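Local coordinates for protein type III effector HopU1 (Pseudomonas syringae pv. tomato, PDB 3U0J) that transfers ADP-ribose from NAD+ to target proteins, probably onto arginine side chains, as a bacterial type III effector that acts against plant immunity, at residues A[122-127]-A[138-143]; A[131-136]-A[247-252]. All coordinates share one frame; numbering follows the deposited sequence.

Along the chain the four segments run 122-127, 131-136, 138-143 and 247-252, so the two contacts interlock: the loop between helix 116-126 and helix 145-162 supplies one segment to each. In contact 1 its later part turns back onto the end of helix 116-126; in contact 2 its earlier part meets the start of strand 248-257, an inner strand of the five-stranded mixed sheet. The contact centres lie about 14 Å apart, and Gln127 NE2 packs 4.2 Å from Gly132 CA where they touch. All four segments belong to the ADP-ribosyltransferase region of the chain, where one loop touches both helix 116-126 and the sheet.

Contact 1 of 2, residues A[122-127]-A[138-143]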
loop_
_atom_site.group_PDB
_atom_site.type_symbol
_atom_site.label_atom_id
_atom_site.label_comp_id
_atom_site.label_asym_id
_atom_site.label_seq_id
_atom_site.Cartn_x
_atom_site.Cartn_y
_atom_site.Cartn_z
ATOM N N ASN A 122 2.583 9.657 -2.976
ATOM C CA ASN A 122 3.401 10.731 -3.507
ATOM C C ASN A 122 3.922 11.661 -2.416
ATOM O O ASN A 122 5.102 12.035 -2.419
ATOM C CB ASN A 122 2.657 11.501 -4.597
ATOM C CG ASN A 122 2.846 10.875 -5.963
ATOM O OD1 ASN A 122 3.343 9.762 -6.068
ATOM N ND2 ASN A 122 2.456 11.583 -7.011
ATOM N N TYR A 123 3.040 12.029 -1.491
ATOM C CA TYR A 123 3.421 12.833 -0.333
ATOM C C TYR A 123 4.568 12.177 0.446
ATOM O O TYR A 123 5.589 12.790 0.692
ATOM C CB TYR A 123 2.225 13.066 0.602
ATOM C CG TYR A 123 2.664 13.553 1.956
ATOM C CD1 TYR A 123 2.891 12.659 2.999
ATOM C CD2 TYR A 123 2.895 14.900 2.190
ATOM C CE1 TYR A 123 3.310 13.100 4.245
ATOM C CE2 TYR A 123 3.322 15.352 3.427
ATOM C CZ TYR A 123 3.528 14.451 4.450
ATOM O OH TYR A 123 3.966 14.899 5.677
ATOM N N LEU A 124 4.403 10.916 0.824
ATOM C CA LEU A 124 5.470 10.224 1.533
ATOM C C LEU A 124 6.790 10.181 0.767
ATOM O O LEU A 124 7.846 10.295 1.384
ATOM C CB LEU A 124 5.054 8.809 1.919
ATOM C CG LEU A 124 3.987 8.718 2.998
ATOM C CD1 LEU A 124 3.445 7.292 3.086
ATOM C CD2 LEU A 124 4.557 9.171 4.314
ATOM N N ARG A 125 6.743 9.996 -0.559
ATOM C CA ARG A 125 7.985 9.921 -1.341
ATOM C C ARG A 125 8.660 11.287 -1.467
ATOM O O ARG A 125 9.868 11.352 -1.573
ATOM C CB ARG A 125 7.806 9.301 -2.741
ATOM C CG ARG A 125 6.724 8.268 -2.903
ATOM C CD ARG A 125 7.163 7.021 -3.672
ATOM N NE ARG A 125 7.055 7.158 -5.117
ATOM C CZ ARG A 125 7.091 6.132 -5.980
ATOM N NH1 ARG A 125 7.212 4.881 -5.536
ATOM N NH2 ARG A 125 6.992 6.353 -7.294
ATOM N N LEU A 126 7.890 12.371 -1.463
ATOM C CA LEU A 126 8.460 13.710 -1.628
ATOM C C LEU A 126 8.866 14.355 -0.315
ATOM O O LEU A 126 9.744 15.206 -0.267
ATOM C CB LEU A 126 7.470 14.638 -2.325
ATOM C CG LEU A 126 7.040 14.199 -3.725
ATOM C CD1 LEU A 126 6.073 15.230 -4.317
ATOM C CD2 LEU A 126 8.255 13.975 -4.653
ATOM N N GLN A 127 8.199 13.958 0.750
ATOM C CA GLN A 127 8.368 14.584 2.043
ATOM C C GLN A 127 9.840 14.670 2.470
ATOM O O GLN A 127 10.556 13.656 2.467
ATOM C CB GLN A 127 7.546 13.801 3.056
ATOM C CG GLN A 127 7.767 14.197 4.467
ATOM C CD GLN A 127 8.903 13.433 5.089
ATOM O OE1 GLN A 127 9.462 13.861 6.091
ATOM N NE2 GLN A 127 9.255 12.293 4.499
ATOM N N ASP A 138 4.284 11.204 13.778
ATOM C CA ASP A 138 3.498 12.321 14.285
ATOM C C ASP A 138 4.079 13.680 13.893
ATOM O O ASP A 138 3.740 14.706 14.483
ATOM C CB ASP A 138 3.272 12.202 15.798
ATOM C CG ASP A 138 1.927 11.555 16.141
ATOM O OD1 ASP A 138 0.916 12.296 16.239
ATOM O OD2 ASP A 138 1.883 10.312 16.320
ATOM N N ASN A 139 4.942 13.674 12.881
ATOM C CA ASN A 139 5.521 14.897 12.342
ATOM C C ASN A 139 5.217 15.039 10.854
ATOM O O ASN A 139 5.996 15.632 10.105
ATOM C CB ASN A 139 7.039 14.942 12.570
ATOM C CG ASN A 139 7.413 15.237 14.020
ATOM O OD1 ASN A 139 6.861 16.144 14.654
ATOM N ND2 ASN A 139 8.371 14.474 14.548
ATOM N N HIS A 140 4.083 14.488 10.429
ATOM C CA HIS A 140 3.639 14.622 9.039
ATOM C C HIS A 140 2.567 15.720 8.893
ATOM O O HIS A 140 2.057 16.236 9.892
ATOM C CB HIS A 140 3.113 13.277 8.481
ATOM C CG HIS A 140 4.176 12.236 8.256
ATOM N ND1 HIS A 140 5.268 12.443 7.439
ATOM C CD2 HIS A 140 4.293 10.969 8.725
ATOM C CE1 HIS A 140 6.022 11.355 7.432
ATOM N NE2 HIS A 140 5.452 10.446 8.205
ATOM N N ASP A 141 2.246 16.061 7.643
ATOM C CA ASP A 141 1.204 17.028 7.273
ATOM C C ASP A 141 -0.158 16.712 7.899
ATOM O O ASP A 141 -0.716 15.637 7.684
ATOM C CB ASP A 141 1.076 17.086 5.739
ATOM C CG ASP A 141 0.120 18.185 5.245
ATOM O OD1 ASP A 141 -0.999 18.339 5.800
ATOM O OD2 ASP A 141 0.488 18.885 4.269
ATOM N N GLU A 142 -0.688 17.677 8.649
ATOM C CA GLU A 142 -1.936 17.527 9.392
ATOM C C GLU A 142 -3.060 16.947 8.531
ATOM O O GLU A 142 -3.954 16.253 9.030
ATOM C CB GLU A 142 -2.370 18.878 9.989
ATOM C CG GLU A 142 -1.219 19.701 10.597
ATOM C CD GLU A 142 -0.304 20.325 9.533
ATOM O OE1 GLU A 142 -0.821 21.082 8.672
ATOM O OE2 GLU A 142 0.927 20.060 9.561
ATOM N N LYS A 143 -3.015 17.229 7.236
ATOM C CA LYS A 143 -4.094 16.820 6.365
ATOM C C LYS A 143 -4.114 15.314 6.169
ATOM O O LYS A 143 -5.154 14.690 6.311
ATOM C CB LYS A 143 -4.002 17.537 5.026
ATOM C CG LYS A 143 -4.795 18.837 4.967
ATOM C CD LYS A 143 -4.051 19.890 4.143
ATOM C CE LYS A 143 -3.199 19.244 3.043
ATOM N NZ LYS A 143 -2.290 20.228 2.379
#
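The C-terminal end of helix 116-126 is met here by the loop that returns toward helix 145-162, and the phenol of Tyr123 bridges the two, reaching His140 and the backbone of Asp141. With CG anti to the backbone N (chi1 164°), the tyrosine carries its hydroxyl clear of the helix. Tyr123 OH accepts a nearly straight hydrogen bond from Asp141 N at 2.9 Å, and it also pairs with His140 ND1 at 3.3 Å, a longer bond in which either could donate. Tyrosine suits the place because one long, rigid side chain brings both a packing surface and a hydroxyl able to serve two partners. The two rings are steeply inclined, their planes at 77°. Asp141 CB approaches the phenol obliquely, 3.7 Å from Tyr123 CE2, while His140 lies toward CE1.

Histidine offers a ring nitrogen to the hydroxyl and a flat face to Leu124, whose branched apolar end puts CD2 4.1 Å from His140 CE1; the amide carbon of Gln127 comes to the imidazole edge. Gln127 is the first residue to leave the helix; its CB lies over one face of the Tyr123 ring, near the rim, and its OE1 accepts from Asn130 N and Glu129 N. Asp141 has a carboxylate short enough for OD1 to accept from Lys143 N at 2.7 Å with its anti lone pair, an Asx turn just ahead of helix 145-162. Ile148 of that helix packs against both Tyr123 and Leu124, and Arg125 forms a salt bridge with Glu194 of strand 192-194.

Contact 2 of 2, residues A[131-136]-A[247-252]; sequences SGREAE and MSEFVI
Residues 131-133 of the loop between helix 116-126 and helix 145-162 rest against the start of strand 248-257, with Gly132 and Arg133 packed on Met247 and a surface salt bridge running from Arg133 to Glu249. Met247 leads into the strand with left-handed helical backbone angles (phi 60°, psi 41°); its CB is directed toward the loop, and the side chain lies against the backbone there. Its CG comes 3.5 Å from Gly132 O, and its methyl CE lies 3.9 Å from Ser131 O. A flexible, unbranched methionine, bent at chi2, can follow this uneven backbone surface. Glycine suits position 132 because at its backbone angles (phi 83°) a CB would press on the carbonyl O of Ser131, and the lack of one lets Met247 lie close to the backbone.

Arg133 works in two parts. Its aliphatic root crosses the methionine at about a right angle, Arg133 CG lying 4.0 Å from Met247 CG. From CG to NE the chain is extended, which carries the guanidinium past Met247 to Glu249. There Arg133 NH2 forms a salt bridge with Glu249 OE1 at 3.0 Å. The carboxylate meets the edge of the guanidinium through this one close oxygen rather than as a two-pronged pair, and the planes are turned by 50°. Glu249 OE2 takes Arg191 NH1, so the acid has an arginine partner at each oxygen, which would probably favour its ionised form.

Just after the touching residues, Glu136 N bonds to Arg133 O at 3.0 Å, closing a type I beta-turn over Glu134 and Ala135. Strand 248-257 runs antiparallel to both its neighbours: Ser248 and Phe250 pair through their backbones with Glu194 and Tyr192 of strand 192-194, Val251 with Ser268 of strand 263-269, and Glu249 with Ile270 just past it. The loop thus docks where an inner strand enters the central sheet of the ADP-ribosyltransferase fold.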
loop_
_atom_site.group_PDB
_atom_site.type_symbol
_atom_site.label_atom_id
_atom_site.label_comp_id
_atom_site.label_asym_id
_atom_site.label_seq_id
_atom_site.Cartn_x
_atom_site.Cartn_y
_atom_site.Cartn_z
ATOM N N SER A 131 12.424 11.425 8.965
ATOM C CA SER A 131 13.176 10.267 8.504
ATOM C C SER A 131 12.287 9.448 7.563
ATOM O O SER A 131 12.771 8.630 6.767
ATOM C CB SER A 131 13.639 9.411 9.694
ATOM O OG SER A 131 12.586 9.168 10.617
ATOM N N GLY A 132 10.983 9.699 7.648
ATOM C CA GLY A 132 10.004 8.941 6.893
ATOM C C GLY A 132 9.652 7.651 7.607
ATOM O O GLY A 132 8.786 6.899 7.164
ATOM N N ARG A 133 10.327 7.403 8.727
ATOM C CA ARG A 133 10.109 6.188 9.517
ATOM C C ARG A 133 9.026 6.332 10.604
ATOM O O ARG A 133 8.550 7.444 10.871
ATOM C CB ARG A 133 11.433 5.697 10.103
ATOM C CG ARG A 133 12.414 5.247 9.038
ATOM C CD ARG A 133 13.530 4.422 9.637
ATOM N NE ARG A 133 14.212 3.590 8.646
ATOM C CZ ARG A 133 15.062 4.056 7.731
ATOM N NH1 ARG A 133 15.324 5.359 7.666
ATOM N NH2 ARG A 133 15.646 3.220 6.876
ATOM N N GLU A 134 8.633 5.203 11.203
ATOM C CA GLU A 134 7.532 5.167 12.179
ATOM C C GLU A 134 7.920 5.788 13.513
ATOM O O GLU A 134 7.063 6.000 14.371
ATOM C CB GLU A 134 7.031 3.740 12.430
ATOM C CG GLU A 134 6.192 3.119 11.320
ATOM C CD GLU A 134 5.728 1.714 11.682
ATOM O OE1 GLU A 134 5.451 1.486 12.883
ATOM O OE2 GLU A 134 5.645 0.842 10.779
ATOM N N ALA A 135 9.210 6.058 13.701
ATOM C CA ALA A 135 9.651 6.792 14.881
ATOM C C ALA A 135 9.141 8.238 14.827
ATOM O O ALA A 135 9.016 8.907 15.856
ATOM C CB ALA A 135 11.162 6.755 14.996
ATOM N N GLU A 136 8.829 8.708 13.621
ATOM C CA GLU A 136 8.436 10.103 13.414
ATOM C C GLU A 136 7.084 10.298 12.698
ATOM O O GLU A 136 6.910 11.305 12.017
ATOM C CB GLU A 136 9.548 10.868 12.658
ATOM C CG GLU A 136 10.756 11.268 13.523
ATOM C CD GLU A 136 11.899 11.939 12.743
ATOM O OE1 GLU A 136 11.683 13.013 12.125
ATOM O OE2 GLU A 136 13.033 11.402 12.780
ATOM N N MET A 247 8.800 3.033 4.229
ATOM C CA MET A 247 10.256 2.872 4.302
ATOM C C MET A 247 10.741 1.427 4.285
ATOM O O MET A 247 11.671 1.067 5.016
ATOM C CB MET A 247 10.840 3.593 5.520
ATOM C CG MET A 247 11.104 5.072 5.265
ATOM S SD MET A 247 12.199 5.392 3.869
ATOM C CE MET A 247 11.605 6.990 3.374
ATOM N N SER A 248 10.116 0.606 3.448
ATOM C CA SER A 248 10.602 -0.743 3.225
ATOM C C SER A 248 11.872 -0.706 2.387
ATOM O O SER A 248 12.019 0.119 1.476
ATOM C CB SER A 248 9.549 -1.579 2.524
ATOM O OG SER A 248 9.353 -1.085 1.221
ATOM N N GLU A 249 12.783 -1.617 2.694
ATOM C CA GLU A 249 14.134 -1.568 2.162
ATOM C C GLU A 249 14.501 -2.913 1.545
ATOM O O GLU A 249 14.250 -3.958 2.160
ATOM C CB GLU A 249 15.073 -1.252 3.326
ATOM C CG GLU A 249 16.228 -0.351 2.980
ATOM C CD GLU A 249 16.644 0.555 4.132
ATOM O OE1 GLU A 249 15.803 0.869 5.017
ATOM O OE2 GLU A 249 17.825 0.966 4.127
ATOM N N PHE A 250 15.097 -2.899 0.347
ATOM C CA PHE A 250 15.448 -4.154 -0.354
ATOM C C PHE A 250 16.851 -4.208 -0.958
ATOM O O PHE A 250 17.383 -3.210 -1.441
ATOM C CB PHE A 250 14.434 -4.485 -1.454
ATOM C CG PHE A 250 13.010 -4.442 -0.991
ATOM C CD1 PHE A 250 12.381 -5.591 -0.536
ATOM C CD2 PHE A 250 12.306 -3.245 -0.987
ATOM C CE1 PHE A 250 11.075 -5.551 -0.092
ATOM C CE2 PHE A 250 11.002 -3.199 -0.543
ATOM C CZ PHE A 250 10.384 -4.357 -0.094
ATOM N N VAL A 251 17.433 -5.401 -0.926
ATOM C CA VAL A 251 18.652 -5.697 -1.655
ATOM C C VAL A 251 18.244 -6.261 -3.005
ATOM O O VAL A 251 17.421 -7.180 -3.071
ATOM C CB VAL A 251 19.454 -6.783 -0.931
ATOM C CG1 VAL A 251 20.666 -7.193 -1.750
ATOM C CG2 VAL A 251 19.858 -6.308 0.458
ATOM N N ILE A 252 18.798 -5.733 -4.088
ATOM C CA ILE A 252 18.535 -6.366 -5.372
ATOM C C ILE A 252 19.510 -7.509 -5.595
ATOM O O ILE A 252 20.674 -7.271 -5.889
ATOM C CB ILE A 252 18.639 -5.377 -6.519
ATOM C CG1 ILE A 252 17.786 -4.142 -6.203
ATOM C CG2 ILE A 252 18.205 -6.048 -7.811
ATOM C CD1 ILE A 252 18.022 -2.961 -7.103
#